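Putative succinylglutamate desuccinylase / aspartoacylase (Shewanella amazonensis, PDB 3FMC) is probably a zinc-dependent hydrolase of the succinylglutamate desuccinylase/aspartoacylase family, with a likely activity on ester bonds. Local coordinates at residues C[44-49]-C[89-94]; C[53-58]-C[252-257]; C[74-79]-C[98-103]; C[85-90]-C[245-250]. One frame throughout, in Å; residues are numbered along the deposited sequence. Where two conformers were deposited one is given.

Contact 1. Residues C[44-49]-C[89-94]; sequences GAEVQG and LGRFDP. With SO4 (sulfate ion), chain K.
Glu46 and Arg91 reach each other through two extended side chains: Glu46 sets CG beside its own backbone N (chi1 -59°) and runs straight on to the carboxylate, while Arg91 turns CG anti to the backbone N (chi1 -170°) and stays stretched as far as NE. They meet as a long salt bridge, Glu46 OE2 to Arg91 NH1 at 3.7 Å, with carboxylate and guanidinium planes 35° apart. A water bridges the pair, giving a hydrogen to Glu46 OE2 at 2.8 Å and taking one from Arg91 NH1 at 3.2 Å. A sulfate ion, probably from the crystallisation liquor, puts O3 at the guanidinium edge, where it accepts from Arg91 NH2 at 2.9 Å and from NH1 at 3.2 Å. Carboxylate, water and anion all lie at that edge, near the guanidinium plane, and probably limit its rotation.

Between the backbones the approach is closer still. Gly44 N donates to Gly90 O at 2.9 Å, and the two CA atoms lie 3.8 Å apart; a CB on either glycine would clash with the CA of the other. Glu46 belongs to the His-x-x-Glu sequence of this zinc hydrolase family, and with His43 and His172 it forms what may be an empty metal site. Its other oxygen, OE1, accepts from Thr173 N, which ties the turn to strand 167-174. Just beyond, the chain enters helix 48-60, where Gln48 touches Asp253 and Ala254 of helix 251-267.

Contact 2. Residues C[53-58]-C[252-257]; sequences IYQLMK and DDALED
Helix-to-helix packing within the alpha/beta catalytic domain brings Gln55 of helix 48-60 against Ala254 and Leu255 of helix 251-267. The backbones come close here: the CA atoms of Gln55 and Leu255 are only 5.5 Å apart. What fits between them is the aliphatic base of the glutamine, not its amide. Gln55 CG lies 3.8 Å from Leu255 N and 4.1 Å from Ala254 CB, pressed on the backbone of the facing helix, where the small alanine permits the approach. Ala254 also touches Gln48 and Ala51 on the buried flank. Deeper still, Leu56 packs on Ile261 and Leu262 as well as on strands 36-40 and 69-72, so this side continues into the core.

The other flank, with the partly exposed Leu255, is looser. The Gln55 and Leu255 side chains cross at about a right angle, and the bend of Gln55 at chi2 (-73°) brings its NE2 to 4.0 Å from Leu255 CB. No hydrogen bond joins the two segments; NE2 instead donates to Leu251 O, one turn earlier on the same helix as Leu255, so the amide is held by the backbone of the facing helix. Leu255 turns CG anti to its backbone N (chi1 -172°), which lays its CD1 4.2 Å from Gln55 CB.

Contact 3. Residues C[74-79]-C[98-103]; sequences LANPLG and VNWNRE. With SO4 (sulfate ion), chain K.
The two backbones stay well apart, their nearest CA atoms being those of Gly79 and Trp100 at 8.4 Å, and the indole of Trp100 bridges the difference. Asn76 is the N-cap of the short helix 77-80, its OD1 taking a weak capping bond from Gly79 N. Trp100 carries CG beside its backbone N (chi1 -58°), which sends the indole across to this helix. Asn76 ND2 stands over its five-membered ring, 3.2 Å from CD1, with amide and ring planes 85° apart; Trp100 NE1, 3.3 Å from ND2, is a second donor and no bonding partner. ND2 donates instead to Val42 O. Leu78 CD2 meets the far end of the indole, 4.2 Å from CH2, and Gly79 CA passes 4.1 Å from NE1. With an alanine in place of Trp100, Asn76 ND2 would probably lose the ring face and Leu78 CD2 its apolar partner, opening a gap between helix and loop.

On either side of the tryptophan, Asn99, Asn101 and Arg102 face the sulfate. Asn99 OD1 accepts from Asn101 N in an Asx turn, and Asn99 ND2, Asn101 ND2 and Arg102 NH1 all donate to sulfate O1. Arg102 NH2 takes a second oxygen, O2, at 2.8 Å.

Contact 4. Residues C[85-90]-C[245-250]; sequences GEFTLG and SQERID
Glu247 OE2 is gripped twice by Thr88. The backbone N of Thr88 meets OE2 at 2.8 Å, nearly along its C-O axis, and Thr88 OG1 donates to the same oxygen at 2.8 Å from the syn side, 17° out of the carboxylate plane. Thr88 can do both because its chi1 (-50°) puts OG1 beside its own backbone N; Glu247, bent at chi2 (-68°), curls its carboxylate into this notch. The other oxygen, OE1, is held by Ser349 OG and Ala350 N of the third subunit. Putting an alanine at Glu247 would probably leave Thr88 N and OG1 without their shared acceptor, and Ser349 OG and Ala350 N of the third subunit without theirs. Alongside, Gln246 stretches its amide to the rim of the Phe87 ring: NE2 lies at the ring edge, 3.7 Å from CE1, with amide and ring planes steeply inclined to each other. Phe87 CD1 also comes to 3.9 Å from Glu247 OE2.

Residues 245-250 link strand 237-243 to helix 251-267 in the alpha/beta catalytic domain, and they meet the long loop between helices 77-80 and 111-118. Positive backbone angles at Glu247 turn the chain sharply, and its N donates to Ala45 O, which fixes where the side chain starts. On the other loop, Lys83 NZ donates to Thr88 OG1.

Gln246 NE2 donates to Glu86 OE1 of the third subunit. The exchange is reciprocal, Glu86 accepting from Gln246 of that subunit, while Phe87 packs on Phe87 of the same neighbour.

Contacts 1, 3 and 4 cluster round the possible metal site of His43, Glu46 and His172: the centre of contact 1 lies about 7 Å from that of contact 3 and about 7 Å from that of contact 4. Contacts 1 and 3 hold one sulfate between Arg91 and the Asn99, Asn101 and Arg102 group, a pocket that may accommodate an anionic part of a substrate. Gly90 O of contact 1 also touches Trp100 CD1 at 3.1 Å. Contact 4 shares Leu89 and Gly90 with contact 1. Contact 2, its centre about 20 Å from that of contact 1, joins helices 48-60 and 251-267 and touches contact 1 through Gln48 against Ala254; a salt bridge from Arg248 NH2 to Asp253 OD2, 3.1 Å, connects it to contact 4.

Contact 1. Residues C[44-49]-C[89-94]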
# COMPACT_ATOMS: atom_id res chain seq x y z
N GLY C 44 -7.72 -6.23 -11.09
CA GLY C 44 -8.80 -5.76 -10.19
C GLY C 44 -9.46 -4.41 -10.48
O GLY C 44 -10.65 -4.22 -10.25
N ALA C 45 -8.68 -3.42 -10.90
CA ALA C 45 -9.20 -2.08 -11.21
C ALA C 45 -9.95 -2.02 -12.53
O ALA C 45 -10.66 -1.06 -12.78
CB ALA C 45 -8.08 -1.05 -11.27
N GLU C 46 -9.82 -3.06 -13.35
CA GLU C 46 -10.33 -3.06 -14.74
C GLU C 46 -11.73 -3.61 -14.80
O GLU C 46 -12.00 -4.58 -15.47
CB GLU C 46 -9.31 -3.80 -15.64
CG GLU C 46 -7.90 -3.14 -15.59
CD GLU C 46 -6.88 -3.78 -16.46
OE1 GLU C 46 -7.24 -4.73 -17.23
OE2 GLU C 46 -5.69 -3.31 -16.42
N VAL C 47 -12.63 -2.91 -14.10
CA VAL C 47 -13.97 -3.40 -13.83
C VAL C 47 -14.95 -3.29 -14.99
O VAL C 47 -15.95 -3.95 -14.98
CB VAL C 47 -14.55 -2.78 -12.52
CG1 VAL C 47 -13.69 -3.24 -11.27
CG2 VAL C 47 -14.67 -1.25 -12.58
N GLN C 48 -14.65 -2.47 -16.01
CA GLN C 48 -15.62 -2.31 -17.10
C GLN C 48 -15.93 -3.63 -17.82
O GLN C 48 -17.02 -3.81 -18.37
CB GLN C 48 -15.11 -1.23 -18.06
CG GLN C 48 -16.00 -1.03 -19.34
CD GLN C 48 -17.26 -0.30 -19.10
OE1 GLN C 48 -17.79 -0.25 -17.99
NE2 GLN C 48 -17.80 0.25 -20.17
N GLY C 49 -14.98 -4.56 -17.84
CA GLY C 49 -15.19 -5.86 -18.45
C GLY C 49 -16.38 -6.63 -17.87
O GLY C 49 -17.00 -7.42 -18.58
N LEU C 89 -5.88 -1.67 -5.84
CA LEU C 89 -4.48 -2.14 -6.04
C LEU C 89 -4.64 -3.58 -6.54
O LEU C 89 -4.42 -4.56 -5.83
CB LEU C 89 -3.68 -2.03 -4.73
CG LEU C 89 -2.20 -2.29 -4.89
CD1 LEU C 89 -1.56 -1.07 -5.58
CD2 LEU C 89 -1.57 -2.55 -3.51
N GLY C 90 -5.04 -3.68 -7.82
CA GLY C 90 -5.56 -4.89 -8.39
C GLY C 90 -4.74 -5.52 -9.48
O GLY C 90 -5.12 -6.57 -9.97
N ARG C 91 -3.61 -4.89 -9.82
CA ARG C 91 -2.81 -5.34 -10.96
C ARG C 91 -1.82 -6.46 -10.69
O ARG C 91 -1.51 -7.27 -11.58
CB ARG C 91 -2.06 -4.12 -11.52
CG ARG C 91 -1.36 -4.36 -12.84
CD ARG C 91 -0.88 -3.06 -13.45
NE ARG C 91 -0.14 -3.34 -14.66
CZ ARG C 91 -0.73 -3.65 -15.82
NH1 ARG C 91 -2.07 -3.68 -15.94
NH2 ARG C 91 0.03 -3.93 -16.88
N PHE C 92 -1.31 -6.49 -9.45
CA PHE C 92 -0.29 -7.42 -9.06
C PHE C 92 -0.49 -7.94 -7.64
O PHE C 92 -1.24 -7.35 -6.84
CB PHE C 92 1.12 -6.80 -9.22
CG PHE C 92 1.30 -5.41 -8.64
CD1 PHE C 92 1.43 -5.20 -7.26
CD2 PHE C 92 1.38 -4.31 -9.50
CE1 PHE C 92 1.66 -3.89 -6.76
CE2 PHE C 92 1.57 -3.03 -8.99
CZ PHE C 92 1.71 -2.84 -7.63
N ASP C 93 0.17 -9.06 -7.37
CA ASP C 93 0.18 -9.60 -6.02
C ASP C 93 0.79 -8.50 -5.11
O ASP C 93 1.92 -8.09 -5.31
CB ASP C 93 0.99 -10.92 -6.00
CG ASP C 93 0.93 -11.62 -4.68
OD1 ASP C 93 0.68 -10.93 -3.69
OD2 ASP C 93 1.15 -12.86 -4.66
N PRO C 94 0.03 -8.00 -4.13
CA PRO C 94 0.53 -6.92 -3.27
C PRO C 94 1.71 -7.36 -2.41
O PRO C 94 2.44 -6.52 -1.87
CB PRO C 94 -0.67 -6.53 -2.40
CG PRO C 94 -1.69 -7.52 -2.64
CD PRO C 94 -1.35 -8.38 -3.80
S SO4 K . -0.85 -6.07 -19.16
O1 SO4 K . -0.74 -7.19 -18.20
O2 SO4 K . 0.46 -5.45 -19.32
O3 SO4 K . -1.84 -5.01 -18.79
O4 SO4 K . -1.33 -6.65 -20.43
O HOH W 1 -4.47 -2.98 -13.90

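Contact 2. Residues C[53-58]-C[252-257]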
# COMPACT_ATOMS: atom_id res chain seq x y z
N ILE C 53 -19.52 -8.05 -20.01
CA ILE C 53 -20.05 -9.39 -19.88
C ILE C 53 -21.55 -9.32 -19.57
O ILE C 53 -22.38 -10.05 -20.17
CB ILE C 53 -19.25 -10.23 -18.85
CG1 ILE C 53 -17.88 -10.61 -19.45
CG2 ILE C 53 -20.01 -11.48 -18.41
CD1 ILE C 53 -16.97 -11.48 -18.52
N TYR C 54 -21.92 -8.41 -18.69
CA TYR C 54 -23.32 -8.22 -18.34
C TYR C 54 -24.15 -7.93 -19.61
O TYR C 54 -25.14 -8.58 -19.89
CB TYR C 54 -23.44 -7.06 -17.36
CG TYR C 54 -24.87 -6.66 -17.08
CD1 TYR C 54 -25.66 -7.44 -16.23
CD2 TYR C 54 -25.43 -5.52 -17.65
CE1 TYR C 54 -26.96 -7.11 -15.98
CE2 TYR C 54 -26.73 -5.19 -17.39
CZ TYR C 54 -27.49 -5.99 -16.56
OH TYR C 54 -28.78 -5.64 -16.28
N GLN C 55 -23.76 -6.90 -20.35
CA GLN C 55 -24.50 -6.50 -21.54
C GLN C 55 -24.51 -7.61 -22.58
O GLN C 55 -25.54 -7.82 -23.24
CB GLN C 55 -23.96 -5.21 -22.15
CG GLN C 55 -24.11 -3.96 -21.27
CD GLN C 55 -25.50 -3.45 -21.16
OE1 GLN C 55 -26.44 -4.21 -21.24
NE2 GLN C 55 -25.65 -2.18 -20.92
N LEU C 56 -23.40 -8.32 -22.74
CA LEU C 56 -23.31 -9.40 -23.71
C LEU C 56 -24.30 -10.50 -23.33
O LEU C 56 -25.04 -11.02 -24.18
CB LEU C 56 -21.88 -9.93 -23.83
CG LEU C 56 -21.59 -10.99 -24.90
CD1 LEU C 56 -21.97 -10.45 -26.34
CD2 LEU C 56 -20.12 -11.43 -24.82
N MSE C 57 -24.33 -10.87 -22.06
CA MSE C 57 -25.26 -11.91 -21.65
C MSE C 57 -26.72 -11.47 -21.87
O MSE C 57 -27.55 -12.29 -22.29
CB MSE C 57 -25.01 -12.32 -20.20
CG MSE C 57 -23.71 -13.04 -20.07
SE MSE C 57 -23.40 -13.81 -18.27
CE MSE C 57 -23.64 -12.31 -17.17
N LYS C 58 -27.04 -10.23 -21.59
CA LYS C 58 -28.41 -9.72 -21.80
C LYS C 58 -28.80 -9.83 -23.28
O LYS C 58 -29.96 -10.17 -23.61
CB LYS C 58 -28.55 -8.27 -21.38
CG LYS C 58 -28.31 -7.99 -19.92
CD LYS C 58 -29.20 -8.74 -18.99
CE LYS C 58 -30.53 -8.14 -18.78
NZ LYS C 58 -31.12 -8.87 -17.60
N ASP C 252 -23.72 2.06 -20.89
CA ASP C 252 -23.96 2.37 -22.31
C ASP C 252 -22.75 2.08 -23.15
O ASP C 252 -22.85 1.53 -24.26
CB ASP C 252 -24.30 3.85 -22.49
CG ASP C 252 -25.69 4.20 -22.04
OD1 ASP C 252 -26.51 3.29 -21.87
OD2 ASP C 252 -25.94 5.41 -21.87
N ASP C 253 -21.57 2.47 -22.65
CA ASP C 253 -20.35 2.19 -23.41
C ASP C 253 -20.11 0.67 -23.53
O ASP C 253 -19.70 0.17 -24.58
CB ASP C 253 -19.16 2.91 -22.76
CG ASP C 253 -18.01 3.10 -23.71
OD1 ASP C 253 -18.27 3.32 -24.91
OD2 ASP C 253 -16.85 3.09 -23.23
N ALA C 254 -20.38 -0.06 -22.45
CA ALA C 254 -20.24 -1.53 -22.44
C ALA C 254 -21.18 -2.21 -23.46
O ALA C 254 -20.86 -3.27 -24.03
CB ALA C 254 -20.51 -2.06 -21.02
N LEU C 255 -22.34 -1.62 -23.70
CA LEU C 255 -23.27 -2.14 -24.73
C LEU C 255 -22.61 -2.08 -26.11
O LEU C 255 -22.69 -3.04 -26.89
CB LEU C 255 -24.59 -1.37 -24.69
CG LEU C 255 -25.70 -1.93 -25.59
CD1 LEU C 255 -26.00 -3.48 -25.37
CD2 LEU C 255 -26.91 -1.02 -25.40
N GLU C 256 -21.98 -0.96 -26.43
CA GLU C 256 -21.25 -0.83 -27.70
C GLU C 256 -20.20 -1.91 -27.85
O GLU C 256 -20.08 -2.56 -28.89
CB GLU C 256 -20.60 0.57 -27.81
CG GLU C 256 -19.44 0.62 -28.82
CD GLU C 256 -18.88 2.01 -29.02
OE1 GLU C 256 -19.64 2.88 -29.48
OE2 GLU C 256 -17.66 2.21 -28.77
N ASP C 257 -19.43 -2.14 -26.79
CA ASP C 257 -18.41 -3.18 -26.83
C ASP C 257 -19.04 -4.56 -27.08
O ASP C 257 -18.56 -5.37 -27.88
CB ASP C 257 -17.65 -3.23 -25.50
CG ASP C 257 -16.98 -1.92 -25.16
OD1 ASP C 257 -16.58 -1.16 -26.09
OD2 ASP C 257 -16.85 -1.64 -23.95

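Contact 3. Residues C[74-79]-C[98-103]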
# COMPACT_ATOMS: atom_id res chain seq x y z
N LEU C 74 -15.53 -11.05 -12.93
CA LEU C 74 -14.99 -11.08 -11.57
C LEU C 74 -13.98 -12.19 -11.41
O LEU C 74 -13.98 -12.95 -10.41
CB LEU C 74 -16.15 -11.18 -10.56
CG LEU C 74 -17.25 -10.12 -10.62
CD1 LEU C 74 -18.52 -10.55 -9.87
CD2 LEU C 74 -16.77 -8.72 -10.18
N ALA C 75 -13.09 -12.26 -12.39
CA ALA C 75 -12.19 -13.43 -12.49
C ALA C 75 -11.04 -13.48 -11.46
O ALA C 75 -10.35 -14.48 -11.39
CB ALA C 75 -11.64 -13.61 -13.93
N ASN C 76 -10.87 -12.43 -10.67
CA ASN C 76 -9.80 -12.38 -9.66
C ASN C 76 -10.27 -11.66 -8.41
O ASN C 76 -9.90 -10.51 -8.16
CB ASN C 76 -8.59 -11.70 -10.28
CG ASN C 76 -7.40 -11.62 -9.32
OD1 ASN C 76 -7.38 -12.29 -8.29
ND2 ASN C 76 -6.40 -10.83 -9.69
N PRO C 77 -11.06 -12.35 -7.56
CA PRO C 77 -11.57 -11.64 -6.39
C PRO C 77 -10.49 -11.07 -5.45
O PRO C 77 -10.68 -10.00 -4.87
CB PRO C 77 -12.49 -12.69 -5.71
CG PRO C 77 -12.00 -14.01 -6.23
CD PRO C 77 -11.56 -13.75 -7.63
N LEU C 78 -9.33 -11.73 -5.35
CA LEU C 78 -8.26 -11.25 -4.45
C LEU C 78 -7.79 -9.87 -4.94
O LEU C 78 -7.60 -8.95 -4.15
CB LEU C 78 -7.11 -12.27 -4.40
CG LEU C 78 -5.99 -12.01 -3.39
CD1 LEU C 78 -6.45 -11.76 -2.02
CD2 LEU C 78 -5.03 -13.22 -3.38
N GLY C 79 -7.65 -9.71 -6.25
CA GLY C 79 -7.22 -8.41 -6.80
C GLY C 79 -8.34 -7.38 -6.83
O GLY C 79 -8.15 -6.18 -6.56
N VAL C 98 4.18 -9.34 -8.45
CA VAL C 98 4.03 -10.08 -9.68
C VAL C 98 2.63 -9.84 -10.28
O VAL C 98 1.61 -10.09 -9.66
CB VAL C 98 4.27 -11.57 -9.52
CG1 VAL C 98 3.99 -12.29 -10.86
CG2 VAL C 98 5.74 -11.84 -8.99
N ASN C 99 2.65 -9.36 -11.52
CA ASN C 99 1.45 -9.05 -12.30
C ASN C 99 0.61 -10.30 -12.46
O ASN C 99 1.10 -11.35 -12.88
CB ASN C 99 1.95 -8.46 -13.64
CG ASN C 99 0.81 -8.02 -14.60
OD1 ASN C 99 -0.30 -8.49 -14.52
ND2 ASN C 99 1.15 -7.12 -15.51
N TRP C 100 -0.67 -10.22 -12.13
CA TRP C 100 -1.55 -11.41 -12.22
C TRP C 100 -1.60 -11.95 -13.66
O TRP C 100 -1.79 -13.18 -13.85
CB TRP C 100 -2.93 -11.08 -11.82
CG TRP C 100 -3.12 -10.53 -10.41
CD1 TRP C 100 -3.61 -9.31 -10.10
CD2 TRP C 100 -2.85 -11.18 -9.17
NE1 TRP C 100 -3.73 -9.16 -8.74
CE2 TRP C 100 -3.26 -10.30 -8.14
CE3 TRP C 100 -2.32 -12.42 -8.82
CZ2 TRP C 100 -3.13 -10.61 -6.78
CZ3 TRP C 100 -2.18 -12.72 -7.46
CH2 TRP C 100 -2.59 -11.82 -6.47
N ASN C 101 -1.40 -11.04 -14.63
CA ASN C 101 -1.40 -11.40 -16.07
C ASN C 101 -0.02 -11.71 -16.60
O ASN C 101 0.27 -11.61 -17.82
CB ASN C 101 -2.12 -10.30 -16.85
CG ASN C 101 -2.48 -10.71 -18.27
OD1 ASN C 101 -2.96 -11.82 -18.52
ND2 ASN C 101 -2.28 -9.78 -19.20
N ARG C 102 0.88 -12.07 -15.69
CA ARG C 102 2.19 -12.60 -16.07
C ARG C 102 2.35 -14.00 -15.45
O ARG C 102 3.42 -14.57 -15.51
CB ARG C 102 3.31 -11.70 -15.61
CG ARG C 102 3.34 -10.40 -16.35
CD ARG C 102 3.54 -10.55 -17.86
NE ARG C 102 3.58 -9.20 -18.40
CZ ARG C 102 2.49 -8.48 -18.73
NH1 ARG C 102 1.28 -9.02 -18.74
NH2 ARG C 102 2.65 -7.22 -19.12
N GLU C 103 1.27 -14.54 -14.89
CA GLU C 103 1.31 -15.85 -14.21
C GLU C 103 0.81 -17.06 -15.00
O GLU C 103 0.71 -18.17 -14.47
CB GLU C 103 0.52 -15.71 -12.92
CG GLU C 103 1.26 -14.95 -11.82
CD GLU C 103 2.24 -15.80 -11.07
OE1 GLU C 103 2.76 -16.83 -11.61
OE2 GLU C 103 2.48 -15.45 -9.89
S SO4 K . -0.85 -6.07 -19.16
O1 SO4 K . -0.74 -7.19 -18.20
O2 SO4 K . 0.46 -5.45 -19.32
O3 SO4 K . -1.84 -5.01 -18.79
O4 SO4 K . -1.33 -6.65 -20.43

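Contact 4. Residues C[85-90]-C[245-250]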
# COMPACT_ATOMS: atom_id res chain seq x y z
N GLY C 85 -5.87 3.34 -0.48
CA GLY C 85 -6.45 4.66 -0.74
C GLY C 85 -7.76 4.46 -1.49
O GLY C 85 -8.42 3.42 -1.36
N GLU C 86 -8.11 5.41 -2.35
CA GLU C 86 -9.38 5.39 -3.11
C GLU C 86 -9.13 4.82 -4.51
O GLU C 86 -9.50 5.42 -5.52
CB GLU C 86 -9.88 6.81 -3.22
CG GLU C 86 -10.03 7.47 -1.83
CD GLU C 86 -9.67 8.94 -1.80
OE1 GLU C 86 -9.86 9.58 -2.84
OE2 GLU C 86 -9.22 9.45 -0.72
N PHE C 87 -8.43 3.70 -4.55
CA PHE C 87 -7.99 3.05 -5.78
C PHE C 87 -7.90 1.55 -5.50
O PHE C 87 -7.64 1.11 -4.36
CB PHE C 87 -6.58 3.59 -6.11
CG PHE C 87 -5.90 2.96 -7.31
CD1 PHE C 87 -6.31 3.29 -8.62
CD2 PHE C 87 -4.78 2.08 -7.14
CE1 PHE C 87 -5.67 2.70 -9.72
CE2 PHE C 87 -4.14 1.50 -8.25
CZ PHE C 87 -4.58 1.80 -9.53
N THR C 88 -8.11 0.76 -6.53
CA THR C 88 -8.02 -0.69 -6.44
C THR C 88 -6.58 -1.05 -6.79
O THR C 88 -6.10 -0.75 -7.89
CB THR C 88 -8.99 -1.41 -7.41
OG1 THR C 88 -10.32 -0.88 -7.28
CG2 THR C 88 -9.00 -2.88 -7.16
N LEU C 89 -5.88 -1.67 -5.84
CA LEU C 89 -4.48 -2.14 -6.04
C LEU C 89 -4.64 -3.58 -6.54
O LEU C 89 -4.42 -4.56 -5.83
CB LEU C 89 -3.68 -2.03 -4.73
CG LEU C 89 -2.20 -2.29 -4.89
CD1 LEU C 89 -1.56 -1.07 -5.58
CD2 LEU C 89 -1.57 -2.55 -3.51
N GLY C 90 -5.04 -3.68 -7.82
CA GLY C 90 -5.56 -4.89 -8.39
C GLY C 90 -4.74 -5.52 -9.48
O GLY C 90 -5.12 -6.57 -9.97
N SER C 245 -11.01 3.04 -20.00
CA SER C 245 -10.30 3.37 -18.80
C SER C 245 -10.70 2.45 -17.64
O SER C 245 -11.79 1.88 -17.61
CB SER C 245 -10.53 4.85 -18.50
OG SER C 245 -9.95 5.66 -19.50
N GLN C 246 -9.82 2.36 -16.65
CA GLN C 246 -10.05 1.53 -15.46
C GLN C 246 -10.89 2.30 -14.47
O GLN C 246 -11.25 3.48 -14.69
CB GLN C 246 -8.69 1.22 -14.80
CG GLN C 246 -8.02 2.42 -14.17
CD GLN C 246 -6.58 2.11 -13.76
OE1 GLN C 246 -6.14 0.97 -13.85
NE2 GLN C 246 -5.82 3.13 -13.42
N GLU C 247 -11.21 1.65 -13.35
CA GLU C 247 -11.94 2.23 -12.23
C GLU C 247 -13.23 2.94 -12.63
O GLU C 247 -13.58 4.01 -12.10
CB GLU C 247 -11.03 3.23 -11.49
CG GLU C 247 -9.89 2.59 -10.76
CD GLU C 247 -10.38 1.76 -9.57
OE1 GLU C 247 -11.62 1.74 -9.28
OE2 GLU C 247 -9.56 1.18 -8.94
N ARG C 248 -13.95 2.30 -13.54
CA ARG C 248 -15.15 2.87 -14.08
C ARG C 248 -16.08 1.81 -14.62
O ARG C 248 -15.63 0.79 -15.15
CB ARG C 248 -14.77 3.79 -15.23
CG ARG C 248 -14.00 3.10 -16.28
CD ARG C 248 -13.77 3.96 -17.49
NE ARG C 248 -14.81 3.85 -18.50
CZ ARG C 248 -14.90 2.91 -19.44
NH1 ARG C 248 -14.02 1.90 -19.54
NH2 ARG C 248 -15.91 3.00 -20.30
N ILE C 249 -17.38 2.08 -14.49
CA ILE C 249 -18.45 1.25 -15.05
C ILE C 249 -19.27 2.24 -15.88
O ILE C 249 -19.63 3.30 -15.38
CB ILE C 249 -19.36 0.66 -13.98
CG1 ILE C 249 -18.58 -0.38 -13.14
CG2 ILE C 249 -20.65 0.02 -14.59
CD1 ILE C 249 -18.07 -1.63 -13.92
N ASP C 250 -19.45 1.93 -17.15
CA ASP C 250 -20.28 2.75 -18.06
C ASP C 250 -21.10 1.75 -18.88
O ASP C 250 -20.64 1.16 -19.83
CB ASP C 250 -19.43 3.67 -18.91
CG ASP C 250 -20.24 4.51 -19.87
OD1 ASP C 250 -21.35 4.12 -20.24
OD2 ASP C 250 -19.74 5.56 -20.27